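Local coordinates for EvpC (Edwardsiella tarda, PDB 3EAA), which probably forms hexameric rings that build the secreted tube of the bacterial type VI secretion system, as other Hcp proteins do, at residues Tyr6-Lys11 / Lys22-Val27; Gly50-Ser55 / Glu153-Ile158; Lys61-Ala66 / Pro122-Asp127; Thr103-Ser108 / Ile126-Lys131. One frame throughout, in Å; residues are numbered along the deposited sequence.

Contact 1: Tyr6-Lys11 / Lys22-Val27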
loop_
_atom_site.group_PDB
_atom_site.type_symbol
_atom_site.label_atom_id
_atom_site.label_comp_id
_atom_site.label_asym_id
_atom_site.label_seq_id
_atom_site.Cartn_x
_atom_site.Cartn_y
_atom_site.Cartn_z
ATOM N N TYR A 6 23.211 5.042 20.700
ATOM C CA TYR A 6 23.070 6.174 21.610
ATOM C C TYR A 6 23.323 7.481 20.884
ATOM O O TYR A 6 24.024 7.514 19.884
ATOM C CB TYR A 6 24.039 6.071 22.791
ATOM C CG TYR A 6 24.101 4.715 23.465
ATOM C CD1 TYR A 6 24.987 3.742 23.027
ATOM C CD2 TYR A 6 23.291 4.417 24.553
ATOM C CE1 TYR A 6 25.057 2.501 23.644
ATOM C CE2 TYR A 6 23.353 3.179 25.177
ATOM C CZ TYR A 6 24.238 2.227 24.716
ATOM O OH TYR A 6 24.321 0.994 25.324
ATOM N N ILE A 7 22.771 8.566 21.410
ATOM C CA ILE A 7 22.924 9.870 20.775
ATOM C C ILE A 7 23.038 11.011 21.791
ATOM O O ILE A 7 22.281 11.069 22.757
ATOM C CB ILE A 7 21.771 10.146 19.792
ATOM C CG1 ILE A 7 22.199 11.167 18.740
ATOM C CG2 ILE A 7 20.512 10.603 20.532
ATOM C CD1 ILE A 7 21.135 11.453 17.720
ATOM N N LYS A 8 23.985 11.917 21.559
ATOM C CA LYS A 8 24.283 12.991 22.506
ATOM C C LYS A 8 24.031 14.403 21.980
ATOM O O LYS A 8 24.399 14.741 20.853
ATOM C CB LYS A 8 25.725 12.898 22.988
ATOM C CG LYS A 8 26.226 14.179 23.617
ATOM C CD LYS A 8 27.603 13.984 24.219
ATOM C CE LYS A 8 27.944 15.109 25.187
ATOM N NZ LYS A 8 28.998 14.710 26.172
ATOM N N LEU A 9 23.403 15.218 22.829
ATOM C CA LEU A 9 23.096 16.615 22.538
ATOM C C LEU A 9 23.675 17.496 23.624
ATOM O O LEU A 9 23.664 17.133 24.801
ATOM C CB LEU A 9 21.591 16.840 22.520
ATOM C CG LEU A 9 20.785 16.672 21.239
ATOM C CD1 LEU A 9 19.347 16.363 21.611
ATOM C CD2 LEU A 9 20.858 17.921 20.380
ATOM N N ASP A 10 24.159 18.665 23.225
ATOM C CA ASP A 10 24.789 19.594 24.153
ATOM C C ASP A 10 23.796 20.165 25.152
ATOM O O ASP A 10 22.847 20.851 24.777
ATOM C CB ASP A 10 25.485 20.713 23.385
ATOM C CG ASP A 10 26.647 20.203 22.569
ATOM O OD1 ASP A 10 27.424 19.385 23.114
ATOM O OD2 ASP A 10 26.784 20.608 21.393
ATOM N N LYS A 11 24.033 19.867 26.426
ATOM C CA LYS A 11 23.162 20.297 27.524
ATOM C C LYS A 11 21.731 19.777 27.356
ATOM O O LYS A 11 20.775 20.545 27.407
ATOM C CB LYS A 11 23.176 21.827 27.699
ATOM C CG LYS A 11 24.343 22.367 28.556
ATOM C CD LYS A 11 24.263 23.887 28.802
ATOM C CE LYS A 11 24.658 24.686 27.563
ATOM N NZ LYS A 11 24.370 26.147 27.677
ATOM N N LYS A 22 26.635 7.631 29.770
ATOM C CA LYS A 22 25.842 8.047 30.914
ATOM C C LYS A 22 24.954 9.253 30.592
ATOM O O LYS A 22 25.436 10.276 30.097
ATOM C CB LYS A 22 26.750 8.332 32.111
ATOM C CG LYS A 22 27.515 7.105 32.605
ATOM C CD LYS A 22 28.619 7.488 33.592
ATOM C CE LYS A 22 29.462 6.278 33.992
ATOM N NZ LYS A 22 30.372 6.559 35.142
ATOM N N LYS A 23 23.658 9.110 30.868
ATOM C CA LYS A 23 22.674 10.164 30.617
ATOM C C LYS A 23 22.505 10.520 29.129
ATOM O O LYS A 23 21.814 11.482 28.780
ATOM C CB LYS A 23 22.986 11.410 31.457
ATOM C CG LYS A 23 22.666 11.245 32.941
ATOM C CD LYS A 23 23.363 12.288 33.822
ATOM C CE LYS A 23 22.446 13.456 34.187
ATOM N NZ LYS A 23 22.918 14.184 35.405
ATOM N N TRP A 24 23.132 9.738 28.256
ATOM C CA TRP A 24 22.898 9.858 26.827
ATOM C C TRP A 24 21.462 9.488 26.534
ATOM O O TRP A 24 20.781 8.933 27.391
ATOM C CB TRP A 24 23.793 8.886 26.075
ATOM C CG TRP A 24 25.168 9.368 25.865
ATOM C CD1 TRP A 24 26.043 9.781 26.820
ATOM C CD2 TRP A 24 25.853 9.469 24.614
ATOM N NE1 TRP A 24 27.231 10.145 26.239
ATOM C CE2 TRP A 24 27.141 9.963 24.887
ATOM C CE3 TRP A 24 25.496 9.196 23.287
ATOM C CZ2 TRP A 24 28.079 10.188 23.883
ATOM C CZ3 TRP A 24 26.430 9.421 22.292
ATOM C CH2 TRP A 24 27.705 9.911 22.597
ATOM N N ILE A 25 21.010 9.768 25.316
ATOM C CA ILE A 25 19.680 9.355 24.888
ATOM C C ILE A 25 19.739 8.009 24.175
ATOM O O ILE A 25 20.419 7.871 23.160
ATOM C CB ILE A 25 19.041 10.372 23.918
ATOM C CG1 ILE A 25 18.709 11.688 24.626
ATOM C CG2 ILE A 25 17.798 9.776 23.268
ATOM C CD1 ILE A 25 19.890 12.653 24.694
ATOM N N GLU A 26 19.017 7.027 24.705
ATOM C CA GLU A 26 18.921 5.712 24.081
ATOM C C GLU A 26 18.016 5.750 22.849
ATOM O O GLU A 26 16.876 6.216 22.913
ATOM C CB GLU A 26 18.423 4.664 25.090
ATOM C CG GLU A 26 19.437 4.311 26.188
ATOM C CD GLU A 26 18.970 3.173 27.090
ATOM O OE1 GLU A 26 17.751 2.884 27.091
ATOM O OE2 GLU A 26 19.820 2.570 27.794
ATOM N N VAL A 27 18.526 5.265 21.720
ATOM C CA VAL A 27 17.761 5.314 20.474
ATOM C C VAL A 27 17.682 3.960 19.794
ATOM O O VAL A 27 18.612 3.159 19.872
ATOM C CB VAL A 27 18.310 6.383 19.487
ATOM C CG1 VAL A 27 19.811 6.489 19.597
ATOM C CG2 VAL A 27 17.895 6.069 18.062
#
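The indole of Trp24 takes Lys8 on one face: CB of Lys8 stands 3.4 Å from the centroid of the six-membered ring of Trp24 and 4° off its normal, a CH-pi contact. The edge of the indole, near its plane, faces the backbone of the first strand at N of Ile7, while His21 meets the same ring edge-to-face. The phenol of Tyr6 stacks with His21 and runs alongside Glu26, its ring and the carboxylate turned 54° apart. All this decorates an antiparallel pairing at one border of a seven-stranded sheet of the Hcp barrel, strand 25-27 being the outermost within the chain and strand 4-9 its neighbour. Ile7 and Ile25 form the hydrogen-bonded pair: N of Ile7 gives to O of Ile25 at 3.0 Å and N of Ile25 returns to O of Ile7 at 3.1 Å. Tyr6 with Glu26 is the adjoining non-hydrogen-bonded pair, their side chains on the face away from the isoleucines. With CG of Lys8 anti to the backbone N (chi1 162°) and the chain extended beyond it, CD also stays near the indole. On the isoleucine face the packing turns inward to strand 52-62, with Ile7 on Leu57 and Val59, and Val27 also on Val59. There CG2 of Ile7 rests 3.7 Å from CB of Ile25.

Contact 2: Gly50-Ser55 / Glu153-Ile158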
loop_
_atom_site.group_PDB
_atom_site.type_symbol
_atom_site.label_atom_id
_atom_site.label_comp_id
_atom_site.label_asym_id
_atom_site.label_seq_id
_atom_site.Cartn_x
_atom_site.Cartn_y
_atom_site.Cartn_z
ATOM N N GLY A 50 27.024 16.835 -10.545
ATOM C CA GLY A 50 26.268 17.985 -10.093
ATOM C C GLY A 50 26.488 18.272 -8.622
ATOM O O GLY A 50 27.618 18.241 -8.136
ATOM N N LYS A 51 25.435 18.436 -7.881
ATOM C CA LYS A 51 25.539 18.918 -6.566
ATOM C C LYS A 51 25.428 17.819 -5.634
ATOM O O LYS A 51 24.842 16.852 -5.907
ATOM C CB LYS A 51 24.346 19.773 -6.338
ATOM C CG LYS A 51 24.585 21.041 -5.802
ATOM C CD LYS A 51 24.107 21.041 -4.471
ATOM C CE LYS A 51 25.130 21.426 -3.558
ATOM N NZ LYS A 51 24.774 20.932 -2.266
ATOM N N ALA A 52 25.961 18.037 -4.470
ATOM C CA ALA A 52 25.929 17.131 -3.361
ATOM C C ALA A 52 24.794 17.241 -2.435
ATOM O O ALA A 52 24.473 18.284 -2.006
ATOM C CB ALA A 52 27.107 17.307 -2.622
HETATM N N MSE A 53 24.214 16.142 -2.052
HETATM C CA MSE A 53 23.304 16.285 -1.003
HETATM C C MSE A 53 23.032 15.306 0.007
HETATM O O MSE A 53 23.116 14.163 -0.228
HETATM C CB MSE A 53 22.079 16.966 -1.425
HETATM C CG MSE A 53 21.352 17.596 -0.286
HETATM SE SE MSE A 53 20.813 19.805 -0.580
HETATM C CE MSE A 53 20.769 18.885 1.517
HETATM N N MSE A 54 22.609 15.826 1.142
HETATM C CA MSE A 54 22.423 15.103 2.363
HETATM C C MSE A 54 21.056 15.181 2.963
HETATM O O MSE A 54 20.345 16.115 2.798
HETATM C CB MSE A 54 23.513 15.447 3.354
HETATM C CG MSE A 54 24.793 15.619 2.770
HETATM SE SE MSE A 54 26.176 16.702 4.209
HETATM C CE MSE A 54 26.093 14.445 4.226
ATOM N N SER A 55 20.703 14.140 3.680
ATOM C CA SER A 55 19.416 14.028 4.334
ATOM C C SER A 55 19.321 14.272 5.806
ATOM O O SER A 55 20.273 14.215 6.486
ATOM C CB SER A 55 18.703 12.738 3.972
ATOM O OG SER A 55 18.891 11.760 4.907
ATOM N N GLU A 153 35.847 10.649 7.926
ATOM C CA GLU A 153 35.608 11.568 6.828
ATOM C C GLU A 153 34.217 12.167 6.972
ATOM O O GLU A 153 33.479 11.817 7.896
ATOM C CB GLU A 153 35.780 10.864 5.484
ATOM C CG GLU A 153 37.234 10.632 5.117
ATOM C CD GLU A 153 37.439 9.411 4.254
ATOM O OE1 GLU A 153 36.813 9.323 3.175
ATOM O OE2 GLU A 153 38.239 8.540 4.655
ATOM N N GLY A 154 33.865 13.082 6.078
ATOM C CA GLY A 154 32.611 13.783 6.222
ATOM C C GLY A 154 32.443 14.865 5.190
ATOM O O GLY A 154 33.026 14.791 4.120
ATOM N N TRP A 155 31.656 15.882 5.516
ATOM C CA TRP A 155 31.294 16.881 4.525
ATOM C C TRP A 155 30.561 18.054 5.160
ATOM O O TRP A 155 29.993 17.928 6.244
ATOM C CB TRP A 155 30.438 16.222 3.448
ATOM C CG TRP A 155 30.012 17.111 2.343
ATOM C CD1 TRP A 155 28.935 17.946 2.336
ATOM C CD2 TRP A 155 30.623 17.236 1.053
ATOM N NE1 TRP A 155 28.846 18.595 1.129
ATOM C CE2 TRP A 155 29.872 18.178 0.324
ATOM C CE3 TRP A 155 31.739 16.646 0.450
ATOM C CZ2 TRP A 155 30.198 18.550 -0.976
ATOM C CZ3 TRP A 155 32.061 17.017 -0.848
ATOM C CH2 TRP A 155 31.295 17.959 -1.544
ATOM N N SER A 156 30.596 19.202 4.484
ATOM C CA SER A 156 29.957 20.417 4.984
ATOM C C SER A 156 29.091 21.090 3.945
ATOM O O SER A 156 29.534 21.339 2.830
ATOM C CB SER A 156 31.001 21.428 5.439
ATOM O OG SER A 156 30.416 22.710 5.620
ATOM N N LEU A 157 27.867 21.427 4.338
ATOM C CA LEU A 157 26.928 22.120 3.469
ATOM C C LEU A 157 27.138 23.626 3.479
ATOM O O LEU A 157 26.451 24.354 2.763
ATOM C CB LEU A 157 25.496 21.792 3.881
ATOM C CG LEU A 157 25.109 20.321 3.717
ATOM C CD1 LEU A 157 23.776 20.028 4.388
ATOM C CD2 LEU A 157 25.087 19.932 2.240
ATOM N N ILE A 158 28.083 24.099 4.287
ATOM C CA ILE A 158 28.406 25.517 4.272
ATOM C C ILE A 158 29.501 25.801 3.239
ATOM O O ILE A 158 29.580 26.896 2.686
ATOM C CB ILE A 158 28.858 26.037 5.654
ATOM C CG1 ILE A 158 28.291 25.184 6.785
ATOM C CG2 ILE A 158 28.437 27.484 5.838
ATOM C CD1 ILE A 158 28.569 25.760 8.163
#
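No backbone hydrogen bond joins Ala52-Met54 to Gly154-Leu157; the main chains stay well separated, the closest CA atoms, those of Met53 and Leu157, lying 8.2 Å apart, and side chains alone make the contact. Met54, a selenomethionine, reaches between Trp155 and Leu157. Its SE lies 3.6 Å from CD1 of Trp155, an oblique Met-aromatic contact 66° off the normal of the five-membered ring, and 3.8 Å from CG of Leu157. The indole comes out to meet it because CG of Trp155 is anti to the backbone N (chi1 -179°). Further along the same indole, CB of Ala52 touches CZ2 of Trp155 at 3.7 Å. Met53 starts off in the other direction, yet its CE returns to within 4.3 Å of CD1 of Leu157. Around Leu157 the chain bends through an ST turn, OG of Ser156 accepting from N of Ile158.

The contact is interlayer packing, joining strand 52-62 of the four-stranded sheet to strand 154-156 of the seven-stranded one. Trp32 and Ala34 of strand 32-36, together with Val133 of strand 132-134, also surround Met54, and Val75 of a neighbouring subunit, in its helix 67-76, packs on both Met54 and Trp155.

Contact 3: Lys61-Ala66 / Pro122-Asp127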
loop_
_atom_site.group_PDB
_atom_site.type_symbol
_atom_site.label_atom_id
_atom_site.label_comp_id
_atom_site.label_asym_id
_atom_site.label_seq_id
_atom_site.Cartn_x
_atom_site.Cartn_y
_atom_site.Cartn_z
ATOM N N LYS A 61 12.908 6.711 19.224
ATOM C CA LYS A 61 13.175 6.417 20.624
ATOM C C LYS A 61 11.910 6.539 21.461
ATOM O O LYS A 61 10.893 7.038 20.982
ATOM C CB LYS A 61 14.280 7.333 21.169
ATOM C CG LYS A 61 14.198 8.766 20.680
ATOM C CD LYS A 61 13.292 9.618 21.559
ATOM C CE LYS A 61 14.070 10.334 22.652
ATOM N NZ LYS A 61 13.170 11.138 23.529
ATOM N N TRP A 62 11.975 6.066 22.705
ATOM C CA TRP A 62 10.845 6.160 23.617
ATOM C C TRP A 62 10.795 7.556 24.169
ATOM O O TRP A 62 11.667 8.374 23.896
ATOM C CB TRP A 62 10.988 5.188 24.788
ATOM C CG TRP A 62 11.078 3.750 24.382
ATOM C CD1 TRP A 62 12.042 2.847 24.747
ATOM C CD2 TRP A 62 10.176 3.048 23.522
ATOM N NE1 TRP A 62 11.789 1.627 24.168
ATOM C CE2 TRP A 62 10.650 1.724 23.405
ATOM C CE3 TRP A 62 9.013 3.410 22.833
ATOM C CZ2 TRP A 62 10.003 0.762 22.634
ATOM C CZ3 TRP A 62 8.374 2.452 22.061
ATOM C CH2 TRP A 62 8.869 1.146 21.970
HETATM N N MSE A 63 9.759 7.831 24.947
HETATM C CA MSE A 63 9.737 9.039 25.745
HETATM C C MSE A 63 10.744 8.901 26.854
HETATM O O MSE A 63 10.849 7.859 27.504
HETATM C CB MSE A 63 8.363 9.260 26.364
HETATM C CG MSE A 63 7.484 10.218 25.590
HETATM SE SE MSE A 63 6.111 11.023 26.717
HETATM C CE MSE A 63 5.599 12.484 25.520
ATOM N N ASP A 64 11.486 9.960 27.088
ATOM C CA ASP A 64 12.342 9.982 28.248
ATOM C C ASP A 64 12.371 11.386 28.816
ATOM O O ASP A 64 11.408 12.140 28.701
ATOM C CB ASP A 64 13.741 9.499 27.883
ATOM C CG ASP A 64 14.155 9.950 26.521
ATOM O OD1 ASP A 64 13.986 11.152 26.237
ATOM O OD2 ASP A 64 14.644 9.111 25.737
ATOM N N CYS A 65 13.488 11.717 29.435
ATOM C CA CYS A 65 13.660 12.994 30.087
ATOM C C CYS A 65 14.054 14.042 29.065
ATOM O O CYS A 65 14.116 15.230 29.375
ATOM C CB CYS A 65 14.771 12.868 31.117
ATOM S SG CYS A 65 16.219 12.063 30.437
ATOM N N ALA A 66 14.346 13.600 27.848
ATOM C CA ALA A 66 14.798 14.529 26.828
ATOM C C ALA A 66 13.615 15.032 26.032
ATOM O O ALA A 66 13.674 16.102 25.430
ATOM C CB ALA A 66 15.799 13.869 25.922
ATOM N N PRO A 122 5.399 5.224 25.173
ATOM C CA PRO A 122 5.037 5.883 23.918
ATOM C C PRO A 122 6.271 5.987 23.059
ATOM O O PRO A 122 7.373 5.756 23.540
ATOM C CB PRO A 122 4.634 7.285 24.362
ATOM C CG PRO A 122 4.296 7.155 25.797
ATOM C CD PRO A 122 5.186 6.096 26.338
ATOM N N GLN A 123 6.101 6.353 21.804
ATOM C CA GLN A 123 7.233 6.397 20.907
ATOM C C GLN A 123 7.280 7.717 20.164
ATOM O O GLN A 123 6.271 8.198 19.654
ATOM C CB GLN A 123 7.155 5.225 19.937
ATOM C CG GLN A 123 8.165 5.255 18.825
ATOM C CD GLN A 123 7.963 4.106 17.863
ATOM O OE1 GLN A 123 8.347 4.182 16.697
ATOM N NE2 GLN A 123 7.353 3.029 18.351
ATOM N N GLU A 124 8.459 8.315 20.117
ATOM C CA GLU A 124 8.627 9.544 19.365
ATOM C C GLU A 124 9.612 9.374 18.213
ATOM O O GLU A 124 10.528 8.540 18.266
ATOM C CB GLU A 124 9.029 10.714 20.274
ATOM C CG GLU A 124 10.099 10.400 21.320
ATOM C CD GLU A 124 10.521 11.637 22.115
ATOM O OE1 GLU A 124 10.926 12.635 21.487
ATOM O OE2 GLU A 124 10.446 11.625 23.366
ATOM N N THR A 125 9.398 10.174 17.172
ATOM C CA THR A 125 10.273 10.192 16.009
ATOM C C THR A 125 10.783 11.599 15.761
ATOM O O THR A 125 10.001 12.517 15.549
ATOM C CB THR A 125 9.540 9.720 14.763
ATOM O OG1 THR A 125 8.913 8.461 15.038
ATOM C CG2 THR A 125 10.513 9.582 13.588
ATOM N N ILE A 126 12.100 11.760 15.785
ATOM C CA ILE A 126 12.702 13.080 15.672
ATOM C C ILE A 126 13.572 13.268 14.427
ATOM O O ILE A 126 14.420 12.432 14.099
ATOM C CB ILE A 126 13.567 13.425 16.897
ATOM C CG1 ILE A 126 12.794 13.206 18.190
ATOM C CG2 ILE A 126 14.040 14.860 16.811
ATOM C CD1 ILE A 126 12.943 11.830 18.739
ATOM N N ASP A 127 13.367 14.390 13.747
ATOM C CA ASP A 127 14.182 14.733 12.599
ATOM C C ASP A 127 15.169 15.833 12.957
ATOM O O ASP A 127 14.789 16.915 13.407
ATOM C CB ASP A 127 13.309 15.128 11.405
ATOM C CG ASP A 127 12.705 13.918 10.698
ATOM O OD1 ASP A 127 12.756 12.807 11.267
ATOM O OD2 ASP A 127 12.195 14.068 9.564
#
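Pro122 meets Trp62 and Met63 where strand 52-62 ends. Its carbonyl O approaches the edge of the Trp62 indole near the ring plane, and N of Met63 makes a weak hydrogen bond to the same O at 3.5 Å; CB of Pro122 lies by CG of the selenomethionine Met63. Gln123 follows, its CB 3.7 Å from CZ3 of Trp62, with amide and indole planes 80° apart. Then comes Glu124, antiparallel and hydrogen-bonded to Lys61: N of Glu124 gives to O of Lys61 at 2.9 Å, and N of Lys61 gives to O of Glu124 at 3.2 Å. Both side chains start from the cramped position between backbone N and carbonyl carbon (chi1 40° for Lys61, 44° for Glu124); the lysine then bends while the glutamate stays extended, which brings NZ of Lys61 into a salt bridge with OE2 of Glu124 at 2.8 Å, met from above the carboxylate plane. Two residues on, CD1 of Ile126 covers the lysine stem, 3.6 Å from CD of Lys61. The pairing thus knits two neighbouring strands of the four-stranded sheet just ahead of helix 67-76, whose Leu70 packs on both Lys61 and Glu124.

NZ of Lys61 also forms a salt bridge with OD1 of Asp64 at 2.8 Å, and N of Ala66 reaches that oxygen from the opposite face as a capping bond. Ser67 OG hydrogen-bonds to OE2 of Glu124. One buried ammonium therefore links two acidic groups, and its charge probably eases their mutual repulsion and favours both staying ionised.

Contact 4: Thr103-Ser108 / Ile126-Lys131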
loop_
_atom_site.group_PDB
_atom_site.type_symbol
_atom_site.label_atom_id
_atom_site.label_comp_id
_atom_site.label_asym_id
_atom_site.label_seq_id
_atom_site.Cartn_x
_atom_site.Cartn_y
_atom_site.Cartn_z
ATOM N N THR A 103 27.317 18.871 13.279
ATOM C CA THR A 103 27.718 20.170 13.774
ATOM C C THR A 103 26.703 21.193 13.298
ATOM O O THR A 103 26.373 21.230 12.119
ATOM C CB THR A 103 29.130 20.547 13.248
ATOM O OG1 THR A 103 29.968 19.388 13.221
ATOM C CG2 THR A 103 29.781 21.600 14.118
ATOM N N HIS A 104 26.215 22.017 14.218
ATOM C CA HIS A 104 25.182 23.013 13.916
ATOM C C HIS A 104 23.812 22.364 13.682
ATOM O O HIS A 104 23.192 22.515 12.631
ATOM C CB HIS A 104 25.595 23.911 12.744
ATOM C CG HIS A 104 26.851 24.677 12.995
ATOM N ND1 HIS A 104 26.911 25.749 13.881
ATOM C CD2 HIS A 104 28.106 24.537 12.515
ATOM C CE1 HIS A 104 28.134 26.217 13.918
ATOM N NE2 HIS A 104 28.892 25.501 13.094
ATOM N N VAL A 105 23.344 21.653 14.697
ATOM C CA VAL A 105 22.148 20.851 14.584
ATOM C C VAL A 105 20.896 21.569 15.064
ATOM O O VAL A 105 20.951 22.394 15.973
ATOM C CB VAL A 105 22.277 19.564 15.408
ATOM C CG1 VAL A 105 21.421 18.456 14.790
ATOM C CG2 VAL A 105 23.725 19.136 15.502
ATOM N N ALA A 106 19.763 21.219 14.455
ATOM C CA ALA A 106 18.440 21.665 14.892
ATOM C C ALA A 106 17.450 20.499 14.906
ATOM O O ALA A 106 17.630 19.511 14.211
ATOM C CB ALA A 106 17.932 22.774 13.977
ATOM N N VAL A 107 16.398 20.614 15.701
ATOM C CA VAL A 107 15.275 19.696 15.573
ATOM C C VAL A 107 14.277 20.278 14.570
ATOM O O VAL A 107 13.683 21.327 14.815
ATOM C CB VAL A 107 14.556 19.447 16.918
ATOM C CG1 VAL A 107 13.352 18.553 16.696
ATOM C CG2 VAL A 107 15.500 18.836 17.941
ATOM N N SER A 108 14.103 19.605 13.438
ATOM C CA SER A 108 13.232 20.115 12.384
ATOM C C SER A 108 11.804 19.627 12.577
ATOM O O SER A 108 10.851 20.227 12.091
ATOM C CB SER A 108 13.751 19.703 11.004
ATOM O OG SER A 108 14.078 18.321 10.965
ATOM N N ILE A 126 12.100 11.760 15.785
ATOM C CA ILE A 126 12.702 13.080 15.672
ATOM C C ILE A 126 13.572 13.268 14.427
ATOM O O ILE A 126 14.420 12.432 14.099
ATOM C CB ILE A 126 13.567 13.425 16.897
ATOM C CG1 ILE A 126 12.794 13.206 18.190
ATOM C CG2 ILE A 126 14.040 14.860 16.811
ATOM C CD1 ILE A 126 12.943 11.830 18.739
ATOM N N ASP A 127 13.367 14.390 13.747
ATOM C CA ASP A 127 14.182 14.733 12.599
ATOM C C ASP A 127 15.169 15.833 12.957
ATOM O O ASP A 127 14.789 16.915 13.407
ATOM C CB ASP A 127 13.309 15.128 11.405
ATOM C CG ASP A 127 12.705 13.918 10.698
ATOM O OD1 ASP A 127 12.756 12.807 11.267
ATOM O OD2 ASP A 127 12.195 14.068 9.564
ATOM N N PHE A 128 16.444 15.530 12.755
ATOM C CA PHE A 128 17.527 16.428 13.089
ATOM C C PHE A 128 18.156 17.030 11.844
ATOM O O PHE A 128 18.843 16.338 11.088
ATOM C CB PHE A 128 18.591 15.671 13.860
ATOM C CG PHE A 128 18.215 15.372 15.273
ATOM C CD1 PHE A 128 17.902 14.090 15.653
ATOM C CD2 PHE A 128 18.200 16.370 16.226
ATOM C CE1 PHE A 128 17.572 13.805 16.957
ATOM C CE2 PHE A 128 17.878 16.091 17.528
ATOM C CZ PHE A 128 17.561 14.807 17.899
ATOM N N ALA A 129 17.906 18.318 11.623
ATOM C CA ALA A 129 18.585 19.050 10.558
ATOM C C ALA A 129 19.967 19.527 11.034
ATOM O O ALA A 129 20.169 19.747 12.227
ATOM C CB ALA A 129 17.737 20.210 10.100
ATOM N N TYR A 130 20.910 19.677 10.107
ATOM C CA TYR A 130 22.299 19.985 10.470
ATOM C C TYR A 130 23.070 20.765 9.397
ATOM O O TYR A 130 22.519 21.132 8.363
ATOM C CB TYR A 130 23.056 18.697 10.842
ATOM C CG TYR A 130 22.978 17.581 9.811
ATOM C CD1 TYR A 130 21.787 16.899 9.573
ATOM C CD2 TYR A 130 24.102 17.202 9.090
ATOM C CE1 TYR A 130 21.724 15.886 8.641
ATOM C CE2 TYR A 130 24.045 16.188 8.157
ATOM C CZ TYR A 130 22.856 15.537 7.937
ATOM O OH TYR A 130 22.810 14.528 7.002
ATOM N N LYS A 131 24.347 21.028 9.656
ATOM C CA LYS A 131 25.191 21.724 8.690
ATOM C C LYS A 131 26.356 20.855 8.245
ATOM O O LYS A 131 26.730 20.865 7.073
ATOM C CB LYS A 131 25.729 23.033 9.270
ATOM C CG LYS A 131 24.735 24.182 9.256
ATOM C CD LYS A 131 24.328 24.549 7.845
ATOM C CE LYS A 131 23.517 25.831 7.839
ATOM N NZ LYS A 131 22.988 26.154 6.491
#
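Val107 carries CG1 anti to its backbone N (chi1 177°), which leaves CG2 beside that N and facing the Phe128 ring; Phe128 in turn has CG anti to the carbonyl carbon (chi1 -75°), and the two side chains run side by side in the same direction. CG2 of Val107 comes to 3.7 Å from CE2 of Phe128, an oblique approach, while CG1 of Val107 packs on CG2 of Ile126. CG2 of Ile126 also lies over one face of the Phe128 ring, toward its rim, and Leu83 of strand 80-88 adds to the same apolar cluster. The frame is the beta hairpin of strands 105-113 and 123-129, with Val107 and Phe128 as a non-hydrogen-bonded pair and Ala106 and Ala129 as a hydrogen-bonded one on the other face. N of Ala106 binds O of Ala129 at 2.7 Å; the return bond from N of Ala129 to O of Ala106 is weak. Farther along, N of Ser108 gives to O of Asp127 at 2.8 Å, and OG of Ser108 adds a weak bond to it. At the opposite end, where the chain turns a corner, N of Lys131 gives to O of Thr103 at 3.2 Å, and CB of His104 sits 3.6 Å from CB of Lys131.

Cys38 of a neighbouring subunit packs on Ser108 and Ala129, and NZ of Lys131 hydrogen-bonds to the carbonyl oxygens of Thr44 and Gly46 in that subunit. Asp127 forms a salt bridge with Arg58 of its own chain. The hairpin thus puts an apolar face inward and small side chains at the subunit boundary, where carbonyl oxygens probably stabilise the lysine's charge.

In the fold
From the N terminus, contact 1 closes first, a short loop that pairs strands 4-9 and 25-27 at one border of the seven-stranded sheet. Contact 2 opens next, at the start of strand 52-62, and closes only near the C terminus; contacts 3 and 4 are nested inside that long loop. Both of these end on strand 123-129, sharing Ile126 and Asp127, and join it to its two neighbours in the four-stranded sheet. Contact 1 touches contact 3 where Ile25 packs on Lys61 and Ala66. Contact 4 meets contact 2 through Tyr130 OH with Ser55 O and the backbone of Lys131 with Leu157. Contacts 2, 3 and 4 all reach a neighbouring subunit.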